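Local coordinates for protein GCN5-related N-acetyltransferase (Brucella melitensis biovar Abortus 2308, PDB 3TCV) that probably transfers an acetyl group from acetyl-coenzyme A to an amino group, perhaps at a protein N-terminus, as GCN5-related N-acetyltransferases do, at residues 45-50 / 102-107; 120-125 / 159-164; 164-169 / 180-185. All coordinates share one frame; numbering follows the deposited sequence. Where two conformers were deposited one is given.

Contact 1. Residues 45-50 / 102-107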
loop_
_atom_site.group_PDB
_atom_site.type_symbol
_atom_site.label_atom_id
_atom_site.label_comp_id
_atom_site.label_asym_id
_atom_site.label_seq_id
_atom_site.Cartn_x
_atom_site.Cartn_y
_atom_site.Cartn_z
ATOM N N ARG B 45 -25.088 8.983 -13.255
ATOM C CA ARG B 45 -24.864 10.093 -12.352
ATOM C C ARG B 45 -24.240 9.550 -11.061
ATOM O O ARG B 45 -24.658 8.500 -10.568
ATOM C CB ARG B 45 -26.186 10.792 -12.050
ATOM C CG ARG B 45 -26.048 12.016 -11.173
ATOM C CD ARG B 45 -27.297 12.885 -11.252
ATOM N NE ARG B 45 -28.402 12.323 -10.492
ATOM C CZ ARG B 45 -29.476 11.707 -11.002
ATOM N NH1 ARG B 45 -29.643 11.560 -12.319
ATOM N NH2 ARG B 45 -30.424 11.246 -10.171
ATOM N N LEU B 46 -23.245 10.264 -10.535
ATOM C CA LEU B 46 -22.620 9.925 -9.264
ATOM C C LEU B 46 -23.029 10.973 -8.253
ATOM O O LEU B 46 -22.818 12.154 -8.483
ATOM C CB LEU B 46 -21.084 9.889 -9.387
ATOM C CG LEU B 46 -20.490 9.030 -10.507
ATOM C CD1 LEU B 46 -18.957 9.007 -10.493
ATOM C CD2 LEU B 46 -21.070 7.624 -10.399
ATOM N N GLU B 47 -23.622 10.535 -7.139
ATOM C CA GLU B 47 -23.987 11.406 -6.029
ATOM C C GLU B 47 -23.286 10.964 -4.741
ATOM O O GLU B 47 -23.198 9.760 -4.453
ATOM C CB GLU B 47 -25.504 11.368 -5.833
ATOM C CG GLU B 47 -26.258 12.019 -6.983
ATOM C CD GLU B 47 -27.761 11.973 -6.819
ATOM O OE1 GLU B 47 -28.253 11.497 -5.782
ATOM O OE2 GLU B 47 -28.455 12.407 -7.750
ATOM N N PRO B 48 -22.795 11.931 -3.946
ATOM C CA PRO B 48 -22.209 11.569 -2.663
ATOM C C PRO B 48 -23.175 10.689 -1.872
ATOM O O PRO B 48 -24.363 11.020 -1.773
ATOM C CB PRO B 48 -22.007 12.928 -1.983
ATOM C CG PRO B 48 -21.765 13.842 -3.132
ATOM C CD PRO B 48 -22.733 13.383 -4.178
ATOM N N LEU B 49 -22.694 9.568 -1.351
ATOM C CA LEU B 49 -23.617 8.586 -0.777
ATOM C C LEU B 49 -24.353 9.225 0.416
ATOM O O LEU B 49 -23.721 9.820 1.275
ATOM C CB LEU B 49 -22.889 7.314 -0.351
ATOM C CG LEU B 49 -23.722 6.155 0.179
ATOM C CD1 LEU B 49 -24.699 5.704 -0.874
ATOM C CD2 LEU B 49 -22.823 4.998 0.636
ATOM N N ASN B 50 -25.673 9.082 0.423
ATOM C CA ASN B 50 -26.556 9.620 1.478
ATOM C C ASN B 50 -27.599 8.566 1.853
ATOM O O ASN B 50 -28.342 8.076 1.001
ATOM C CB ASN B 50 -27.210 10.926 1.002
ATOM C CG ASN B 50 -28.223 11.486 1.997
ATOM O OD1 ASN B 50 -29.368 11.072 2.006
ATOM N ND2 ASN B 50 -27.796 12.441 2.828
ATOM N N ALA B 102 -23.033 7.080 -4.585
ATOM C CA ALA B 102 -24.042 6.250 -5.220
ATOM C C ALA B 102 -23.879 6.400 -6.712
ATOM O O ALA B 102 -23.621 7.517 -7.210
ATOM C CB ALA B 102 -25.446 6.664 -4.801
ATOM N N VAL B 103 -24.068 5.293 -7.430
ATOM C CA VAL B 103 -23.984 5.273 -8.884
ATOM C C VAL B 103 -25.416 5.109 -9.391
ATOM O O VAL B 103 -26.042 4.056 -9.192
ATOM C CB VAL B 103 -23.104 4.111 -9.407
ATOM C CG1 VAL B 103 -22.960 4.177 -10.922
ATOM C CG2 VAL B 103 -21.730 4.131 -8.741
ATOM N N ILE B 104 -25.928 6.163 -10.024
ATOM C CA ILE B 104 -27.317 6.212 -10.482
ATOM C C ILE B 104 -27.420 5.949 -11.983
ATOM O O ILE B 104 -26.832 6.647 -12.787
ATOM C CB ILE B 104 -27.973 7.569 -10.144
ATOM C CG1 ILE B 104 -28.138 7.724 -8.621
ATOM C CG2 ILE B 104 -29.355 7.668 -10.775
ATOM C CD1 ILE B 104 -27.413 8.896 -7.998
ATOM N N ASP B 105 -28.173 4.933 -12.355
ATOM C CA ASP B 105 -28.408 4.630 -13.758
ATOM C C ASP B 105 -29.422 5.633 -14.298
ATOM O O ASP B 105 -30.575 5.665 -13.842
ATOM C CB ASP B 105 -28.956 3.209 -13.899
ATOM C CG ASP B 105 -29.398 2.880 -15.315
ATOM O OD1 ASP B 105 -28.552 2.961 -16.236
ATOM O OD2 ASP B 105 -30.587 2.526 -15.493
ATOM N N LYS B 106 -28.995 6.449 -15.258
ATOM C CA LYS B 106 -29.837 7.561 -15.707
ATOM C C LYS B 106 -31.066 7.074 -16.450
ATOM O O LYS B 106 -32.134 7.660 -16.305
ATOM C CB LYS B 106 -29.059 8.549 -16.559
ATOM C CG LYS B 106 -28.162 9.455 -15.726
ATOM C CD LYS B 106 -27.360 10.421 -16.576
ATOM C CE LYS B 106 -28.269 11.331 -17.381
ATOM N NZ LYS B 106 -27.514 12.467 -17.944
ATOM N N ALA B 107 -30.923 5.993 -17.214
ATOM C CA ALA B 107 -32.043 5.452 -17.994
ATOM C C ALA B 107 -33.240 5.112 -17.105
ATOM O O ALA B 107 -34.375 5.425 -17.457
ATOM C CB ALA B 107 -31.599 4.224 -18.790
#

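Contact 2. Residues 120-125 / 159-164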
loop_
_atom_site.group_PDB
_atom_site.type_symbol
_atom_site.label_atom_id
_atom_site.label_comp_id
_atom_site.label_asym_id
_atom_site.label_seq_id
_atom_site.Cartn_x
_atom_site.Cartn_y
_atom_site.Cartn_z
ATOM N N ILE B 120 -6.653 7.912 0.043
ATOM C CA ILE B 120 -6.428 9.241 -0.478
ATOM C C ILE B 120 -5.087 9.782 0.070
ATOM O O ILE B 120 -4.854 9.784 1.294
ATOM C CB ILE B 120 -7.618 10.170 -0.112
ATOM C CG1 ILE B 120 -8.958 9.603 -0.634
ATOM C CG2 ILE B 120 -7.387 11.570 -0.677
ATOM C CD1 ILE B 120 -10.200 10.191 0.040
ATOM N N ASP B 121 -4.184 10.172 -0.839
ATOM C CA ASP B 121 -2.864 10.696 -0.475
ATOM C C ASP B 121 -2.636 11.997 -1.222
ATOM O O ASP B 121 -1.974 12.014 -2.254
ATOM C CB ASP B 121 -1.761 9.711 -0.822
ATOM C CG ASP B 121 -0.371 10.217 -0.421
ATOM O OD1 ASP B 121 -0.270 11.348 0.109
ATOM O OD2 ASP B 121 0.614 9.489 -0.642
ATOM N N PRO B 122 -3.191 13.098 -0.700
ATOM C CA PRO B 122 -3.013 14.408 -1.337
ATOM C C PRO B 122 -1.548 14.857 -1.428
ATOM O O PRO B 122 -1.166 15.472 -2.414
ATOM C CB PRO B 122 -3.802 15.343 -0.414
ATOM C CG PRO B 122 -4.810 14.472 0.224
ATOM C CD PRO B 122 -4.103 13.177 0.461
ATOM N N ALA B 123 -0.732 14.512 -0.433
ATOM C CA ALA B 123 0.672 14.927 -0.409
ATOM C C ALA B 123 1.420 14.488 -1.646
ATOM O O ALA B 123 2.185 15.247 -2.217
ATOM C CB ALA B 123 1.381 14.396 0.843
ATOM N N ASN B 124 1.190 13.248 -2.063
ATOM C CA ASN B 124 1.851 12.703 -3.227
ATOM C C ASN B 124 0.960 12.627 -4.470
ATOM O O ASN B 124 1.411 12.165 -5.519
ATOM C CB ASN B 124 2.395 11.331 -2.876
ATOM C CG ASN B 124 3.453 11.387 -1.791
ATOM O OD1 ASN B 124 4.524 11.940 -2.000
ATOM N ND2 ASN B 124 3.163 10.800 -0.633
ATOM N N GLY B 125 -0.293 13.070 -4.348
ATOM C CA GLY B 125 -1.241 13.001 -5.453
ATOM C C GLY B 125 -1.526 11.568 -5.872
ATOM O O GLY B 125 -1.455 11.249 -7.049
ATOM N N LEU B 159 -8.402 17.426 -9.818
ATOM C CA LEU B 159 -7.500 17.331 -8.655
ATOM C C LEU B 159 -6.006 17.401 -8.999
ATOM O O LEU B 159 -5.191 17.809 -8.172
ATOM C CB LEU B 159 -7.820 16.074 -7.851
ATOM C CG LEU B 159 -9.209 15.938 -7.208
ATOM C CD1 LEU B 159 -9.256 14.642 -6.402
ATOM C CD2 LEU B 159 -9.546 17.134 -6.323
ATOM N N GLY B 160 -5.645 17.023 -10.218
ATOM C CA GLY B 160 -4.257 17.075 -10.684
ATOM C C GLY B 160 -3.375 16.028 -10.028
ATOM O O GLY B 160 -2.193 16.262 -9.789
ATOM N N TYR B 161 -3.945 14.850 -9.760
ATOM C CA TYR B 161 -3.161 13.759 -9.154
ATOM C C TYR B 161 -2.195 13.109 -10.161
ATOM O O TYR B 161 -2.264 13.368 -11.378
ATOM C CB TYR B 161 -4.100 12.732 -8.516
ATOM C CG TYR B 161 -4.592 13.091 -7.135
ATOM C CD1 TYR B 161 -4.660 12.125 -6.122
ATOM C CD2 TYR B 161 -5.015 14.372 -6.824
ATOM C CE1 TYR B 161 -5.125 12.440 -4.862
ATOM C CE2 TYR B 161 -5.480 14.694 -5.560
ATOM C CZ TYR B 161 -5.541 13.736 -4.576
ATOM O OH TYR B 161 -6.013 14.041 -3.308
ATOM N N ARG B 162 -1.241 12.325 -9.636
ATOM C CA ARG B 162 -0.143 11.756 -10.417
ATOM C C ARG B 162 -0.351 10.266 -10.707
ATOM O O ARG B 162 0.265 9.720 -11.599
ATOM C CB ARG B 162 1.182 11.818 -9.626
ATOM C CG ARG B 162 1.648 13.161 -9.155
ATOM C CD ARG B 162 3.064 13.054 -8.616
ATOM N NE ARG B 162 4.016 12.781 -9.692
ATOM C CZ ARG B 162 5.037 11.920 -9.628
ATOM N NH1 ARG B 162 5.269 11.186 -8.535
ATOM N NH2 ARG B 162 5.810 11.760 -10.681
ATOM N N ARG B 163 -1.131 9.602 -9.858
ATOM C CA ARG B 163 -1.232 8.136 -9.844
ATOM C C ARG B 163 -2.616 7.732 -9.356
ATOM O O ARG B 163 -3.086 8.187 -8.273
ATOM C CB ARG B 163 -0.136 7.567 -8.917
ATOM C CG ARG B 163 -0.216 6.076 -8.589
ATOM C CD ARG B 163 0.821 5.633 -7.554
ATOM N NE ARG B 163 0.549 4.246 -7.151
ATOM C CZ ARG B 163 0.803 3.168 -7.885
ATOM N NH1 ARG B 163 1.491 3.254 -8.995
ATOM N NH2 ARG B 163 0.444 1.967 -7.455
ATOM N N TYR B 164 -3.283 6.893 -10.154
ATOM C CA TYR B 164 -4.670 6.460 -9.913
ATOM C C TYR B 164 -4.676 4.934 -9.886
ATOM O O TYR B 164 -4.221 4.283 -10.832
ATOM C CB TYR B 164 -5.523 7.010 -11.045
ATOM C CG TYR B 164 -7.003 6.727 -11.015
ATOM C CD1 TYR B 164 -7.785 7.059 -9.922
ATOM C CD2 TYR B 164 -7.632 6.165 -12.116
ATOM C CE1 TYR B 164 -9.150 6.830 -9.950
ATOM C CE2 TYR B 164 -8.995 5.939 -12.155
ATOM C CZ TYR B 164 -9.750 6.275 -11.056
ATOM O OH TYR B 164 -11.111 6.059 -11.077
HETATM O O HOH W 1 3.470 10.597 -6.264
#

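Contact 3. Residues 164-169 / 180-185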
loop_
_atom_site.group_PDB
_atom_site.type_symbol
_atom_site.label_atom_id
_atom_site.label_comp_id
_atom_site.label_asym_id
_atom_site.label_seq_id
_atom_site.Cartn_x
_atom_site.Cartn_y
_atom_site.Cartn_z
ATOM N N TYR B 164 -3.283 6.893 -10.154
ATOM C CA TYR B 164 -4.670 6.460 -9.913
ATOM C C TYR B 164 -4.676 4.934 -9.886
ATOM O O TYR B 164 -4.221 4.283 -10.832
ATOM C CB TYR B 164 -5.523 7.010 -11.045
ATOM C CG TYR B 164 -7.003 6.727 -11.015
ATOM C CD1 TYR B 164 -7.785 7.059 -9.922
ATOM C CD2 TYR B 164 -7.632 6.165 -12.116
ATOM C CE1 TYR B 164 -9.150 6.830 -9.950
ATOM C CE2 TYR B 164 -8.995 5.939 -12.155
ATOM C CZ TYR B 164 -9.750 6.275 -11.056
ATOM O OH TYR B 164 -11.111 6.059 -11.077
ATOM N N GLU B 165 -5.083 4.368 -8.753
ATOM C CA GLU B 165 -4.869 2.956 -8.503
ATOM C C GLU B 165 -6.128 2.117 -8.581
ATOM O O GLU B 165 -7.232 2.580 -8.228
ATOM C CB GLU B 165 -4.275 2.748 -7.099
ATOM C CG GLU B 165 -2.930 3.393 -6.848
ATOM C CD GLU B 165 -2.510 3.390 -5.397
ATOM O OE1 GLU B 165 -1.299 3.263 -5.185
ATOM O OE2 GLU B 165 -3.369 3.559 -4.474
ATOM N N TRP B 166 -5.921 0.853 -8.944
ATOM C CA TRP B 166 -6.918 -0.222 -8.876
ATOM C C TRP B 166 -6.273 -1.400 -8.180
ATOM O O TRP B 166 -5.150 -1.760 -8.482
ATOM C CB TRP B 166 -7.320 -0.612 -10.284
ATOM C CG TRP B 166 -8.396 -1.661 -10.415
ATOM C CD1 TRP B 166 -8.307 -3.027 -10.178
ATOM C CD2 TRP B 166 -9.751 -1.450 -10.943
ATOM N NE1 TRP B 166 -9.512 -3.652 -10.471
ATOM C CE2 TRP B 166 -10.414 -2.747 -10.916
ATOM C CE3 TRP B 166 -10.480 -0.332 -11.355
ATOM C CZ2 TRP B 166 -11.742 -2.903 -11.333
ATOM C CZ3 TRP B 166 -11.803 -0.511 -11.765
ATOM C CH2 TRP B 166 -12.415 -1.764 -11.759
ATOM N N GLU B 167 -6.947 -1.978 -7.189
ATOM C CA GLU B 167 -6.461 -3.214 -6.559
ATOM C C GLU B 167 -7.644 -4.151 -6.392
ATOM O O GLU B 167 -8.798 -3.711 -6.149
ATOM C CB GLU B 167 -5.769 -2.964 -5.202
ATOM C CG GLU B 167 -6.503 -2.002 -4.276
ATOM C CD GLU B 167 -6.264 -2.211 -2.790
ATOM O OE1 GLU B 167 -6.436 -1.208 -2.040
ATOM O OE2 GLU B 167 -5.957 -3.343 -2.347
ATOM N N CYS B 168 -7.368 -5.422 -6.553
ATOM C CA CYS B 168 -8.354 -6.468 -6.386
ATOM C C CYS B 168 -7.671 -7.777 -5.986
ATOM O O CYS B 168 -6.454 -7.910 -6.053
ATOM C CB CYS B 168 -9.132 -6.670 -7.707
ATOM S SG CYS B 168 -8.127 -7.200 -9.120
ATOM N N HIS B 169 -8.472 -8.730 -5.523
ATOM C CA HIS B 169 -8.005 -10.082 -5.290
ATOM C C HIS B 169 -7.416 -10.575 -6.578
ATOM O O HIS B 169 -8.031 -10.424 -7.671
ATOM C CB HIS B 169 -9.202 -10.943 -4.848
ATOM C CG HIS B 169 -8.845 -12.193 -4.073
ATOM N ND1 HIS B 169 -8.059 -13.151 -4.569
ATOM C CD2 HIS B 169 -9.260 -12.638 -2.819
ATOM C CE1 HIS B 169 -7.943 -14.152 -3.673
ATOM N NE2 HIS B 169 -8.683 -13.839 -2.607
ATOM N N GLU B 180 -7.660 -4.014 -16.685
ATOM C CA GLU B 180 -6.890 -4.025 -17.931
ATOM C C GLU B 180 -7.673 -3.328 -19.060
ATOM O O GLU B 180 -7.102 -2.521 -19.823
ATOM C CB GLU B 180 -6.536 -5.457 -18.372
ATOM C CG GLU B 180 -5.639 -6.214 -17.398
ATOM C CD GLU B 180 -4.162 -5.819 -17.408
ATOM O OE1 GLU B 180 -3.762 -4.739 -17.933
ATOM O OE2 GLU B 180 -3.373 -6.603 -16.839
ATOM N N ARG B 181 -8.958 -3.636 -19.156
ATOM C CA ARG B 181 -9.837 -3.022 -20.170
ATOM C C ARG B 181 -9.892 -1.506 -19.981
ATOM O O ARG B 181 -9.857 -0.743 -20.952
ATOM C CB ARG B 181 -11.264 -3.604 -20.087
ATOM C CG ARG B 181 -12.300 -2.803 -20.891
ATOM C CD ARG B 181 -13.660 -3.491 -21.019
ATOM N NE ARG B 181 -14.645 -2.615 -21.677
ATOM C CZ ARG B 181 -15.288 -1.599 -21.109
ATOM N NH1 ARG B 181 -15.070 -1.248 -19.838
ATOM N NH2 ARG B 181 -16.121 -0.880 -21.851
ATOM N N PHE B 182 -9.966 -1.067 -18.727
ATOM C CA PHE B 182 -10.052 0.342 -18.390
ATOM C C PHE B 182 -8.736 1.085 -18.679
ATOM O O PHE B 182 -8.691 2.317 -18.624
ATOM C CB PHE B 182 -10.449 0.527 -16.917
ATOM C CG PHE B 182 -11.924 0.343 -16.617
ATOM C CD1 PHE B 182 -12.911 0.814 -17.462
ATOM C CD2 PHE B 182 -12.326 -0.279 -15.434
ATOM C CE1 PHE B 182 -14.254 0.678 -17.139
ATOM C CE2 PHE B 182 -13.685 -0.448 -15.126
ATOM C CZ PHE B 182 -14.650 0.028 -15.985
ATOM N N GLY B 183 -7.658 0.336 -18.939
ATOM C CA GLY B 183 -6.357 0.897 -19.279
ATOM C C GLY B 183 -5.371 1.004 -18.118
ATOM O O GLY B 183 -4.292 1.571 -18.291
ATOM N N PHE B 184 -5.715 0.458 -16.943
ATOM C CA PHE B 184 -4.764 0.404 -15.805
ATOM C C PHE B 184 -3.664 -0.560 -16.197
ATOM O O PHE B 184 -3.941 -1.591 -16.838
ATOM C CB PHE B 184 -5.416 -0.069 -14.503
ATOM C CG PHE B 184 -6.436 0.867 -13.915
ATOM C CD1 PHE B 184 -6.079 1.764 -12.902
ATOM C CD2 PHE B 184 -7.764 0.843 -14.326
ATOM C CE1 PHE B 184 -7.026 2.604 -12.319
ATOM C CE2 PHE B 184 -8.695 1.689 -13.764
ATOM C CZ PHE B 184 -8.343 2.579 -12.764
ATOM N N ARG B 185 -2.430 -0.271 -15.783
ATOM C CA ARG B 185 -1.290 -1.122 -16.082
ATOM C C ARG B 185 -0.925 -1.941 -14.852
ATOM O O ARG B 185 -0.787 -1.399 -13.786
ATOM C CB ARG B 185 -0.106 -0.239 -16.471
ATOM C CG ARG B 185 1.139 -0.970 -16.925
ATOM C CD ARG B 185 2.236 0.015 -17.288
ATOM N NE ARG B 185 1.828 0.861 -18.396
ATOM C CZ ARG B 185 2.035 0.611 -19.692
ATOM N NH1 ARG B 185 1.595 1.474 -20.606
ATOM N NH2 ARG B 185 2.687 -0.466 -20.090
#

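Contact 1. Residues 45-50 / 102-107
R45 and E47 pair with I104 and A102 as antiparallel hydrogen-bonded pairs, joining strands 44-48 and 99-105 of the central GNAT sheet; segments 45-48 and 102-105 run at 147° to each other. Four backbone bonds carry the register; the shorter two run from I104 N to R45 O (2.7 Å) and from A102 N to E47 O (2.7 Å). On the face holding R45, E47 and I104, the isoleucine lies under an ion pair. R45 sets CG anti to its own N (chi1 -177°) and then bends at chi3, which carries its guanidinium back above I104: I104 CG2 sits over one face of that group, 3.8 Å from R45 NH2. R45 NE reaches E47 OE2 at 2.7 Å, with the oxygen in the guanidinium plane, while NH2 adds a weak second bond to the same oxygen. The in-plane bond probably restrains the rotation of the guanidinium. E47 OE1 is taken by H54 of helix 51-61, so the carboxylate is held at both oxygens. I104 CD1 lies 3.5 Å from E47 CG, and the isoleucine chi2 of 120°, near an eclipsed setting, may mean strain or an imperfectly fitted methyl. L49 CD1 meets A102 CB at 4.1 Å. The opposite face is apolar: L46 and V103 form the non-hydrogen-bonded pair, their side chains lying side by side beneath helix 142-158, where L46 touches L150 and F151. There L46 CD2 faces both branches of the valine, 3.9 Å from V103 CG2 and 4.0 Å from V103 CG1.

Contact 2. Residues 120-125 / 159-164
Y161, with CG beside its backbone N and anti to the carbonyl carbon (chi1 -82°), brings one face of its ring under G125, and R162, with the same first-torsion setting (chi1 -57°), runs its chain past N124 O. The site pairs the turn between strands 110-121 and 126-134 of the GNAT sheet with the link from helix 142-158 into strand 163-169. G125 CA stands over that face of the Y161 ring, a CH-pi contact 3.9 Å from its centroid. The glycine carbonyl is gripped twice: R162 N donates to G125 O at 2.8 Å, in the carbonyl plane and on a lone pair, whereas R163 N reaches it at 3.3 Å along a more axial path. Y161 OH lies 3.6 Å from P122 CA, but hydrogen-bonds to P32 O. Within the turn, an Asx motif links N124 N to D121 OD1 (3.2 Å), and N124 ND2 donates to D121 OD2 on the syn side (2.9 Å), clamping the carboxylate. N124 and R162 also bind V195 and N200 of the second subunit. One water bridges the segments here, donating to N124 O at 2.7 Å and accepting from R162 NH1 at 3.0 Å.

Contact 3. Residues 164-169 / 180-185
W166 and Y164 of strand 163-169 close on F182 in the last turn of helix 173-182 and F184 just past it, forming an aromatic cluster within a beta-alpha-beta crossover: strand 163-169, this helix, then strand 185-196, which is parallel to the first with strand 199-209 between them. The tight part centres on F184. W166 CB covers one face of its ring, 3.8 Å from the ring centroid and 15° off the normal, a CH-pi contact. W166 places its CG anti to the backbone N (chi1 -177°), and the indole projects beyond F184 toward the helix end, where W166 CZ3 meets F182 CD2 at 3.7 Å. Between these two points W166 CE3 lies 3.6 Å from F184 CE2. The six-membered ring of W166 is oblique to both phenyl groups, its plane 53° from that of F184, so neither pair is a stack. Y164 CE2 lies 3.5 Å from F184 CZ; their planes are only mildly inclined, yet the rings are so displaced that little of one covers the other.

The looser part is where the helix ends. G183, with positive phi, begins the exit in a Schellman motif, its N bonded to E180 O at 3.0 Å, and the side chains of E180, R181 and R185 all stay more than 8 Å from segment 164-169. E180 and R181 are partly exposed and R185 is exposed, whereas every residue that touches across the contact is buried. The polar tips of the cluster are satisfied beyond it, Y164 OH by Q148 and W166 NE1 by S175. With no hydrogen bond between the segments, the join rests on ring shape and dispersion, and the outlying bonds at Q148 and S175 probably supply the directional fixing of the tyrosine and the indole.

All three contacts are buried and belong to one GNAT sheet, but they differ in depth. Contact 3, centred about 10 Å from the chain centre, and contact 1, about 12 Å out on the opposite side of that centre, are core; contact 2, about 16 Å out, lies nearer the surface. Contacts 2 and 3 share strand 163-169 and Y164, and both touch the second subunit, contact 2 with hydrogen bonds, contact 3 at its margin; contact 1 touches no other chain. The chemistry follows the elements joined: strand pairing with a salt bridge in contact 1, a doubly gripped carbonyl plus water in contact 2, and mainly aromatic packing of a helix end and its exit against the sheet in contact 3.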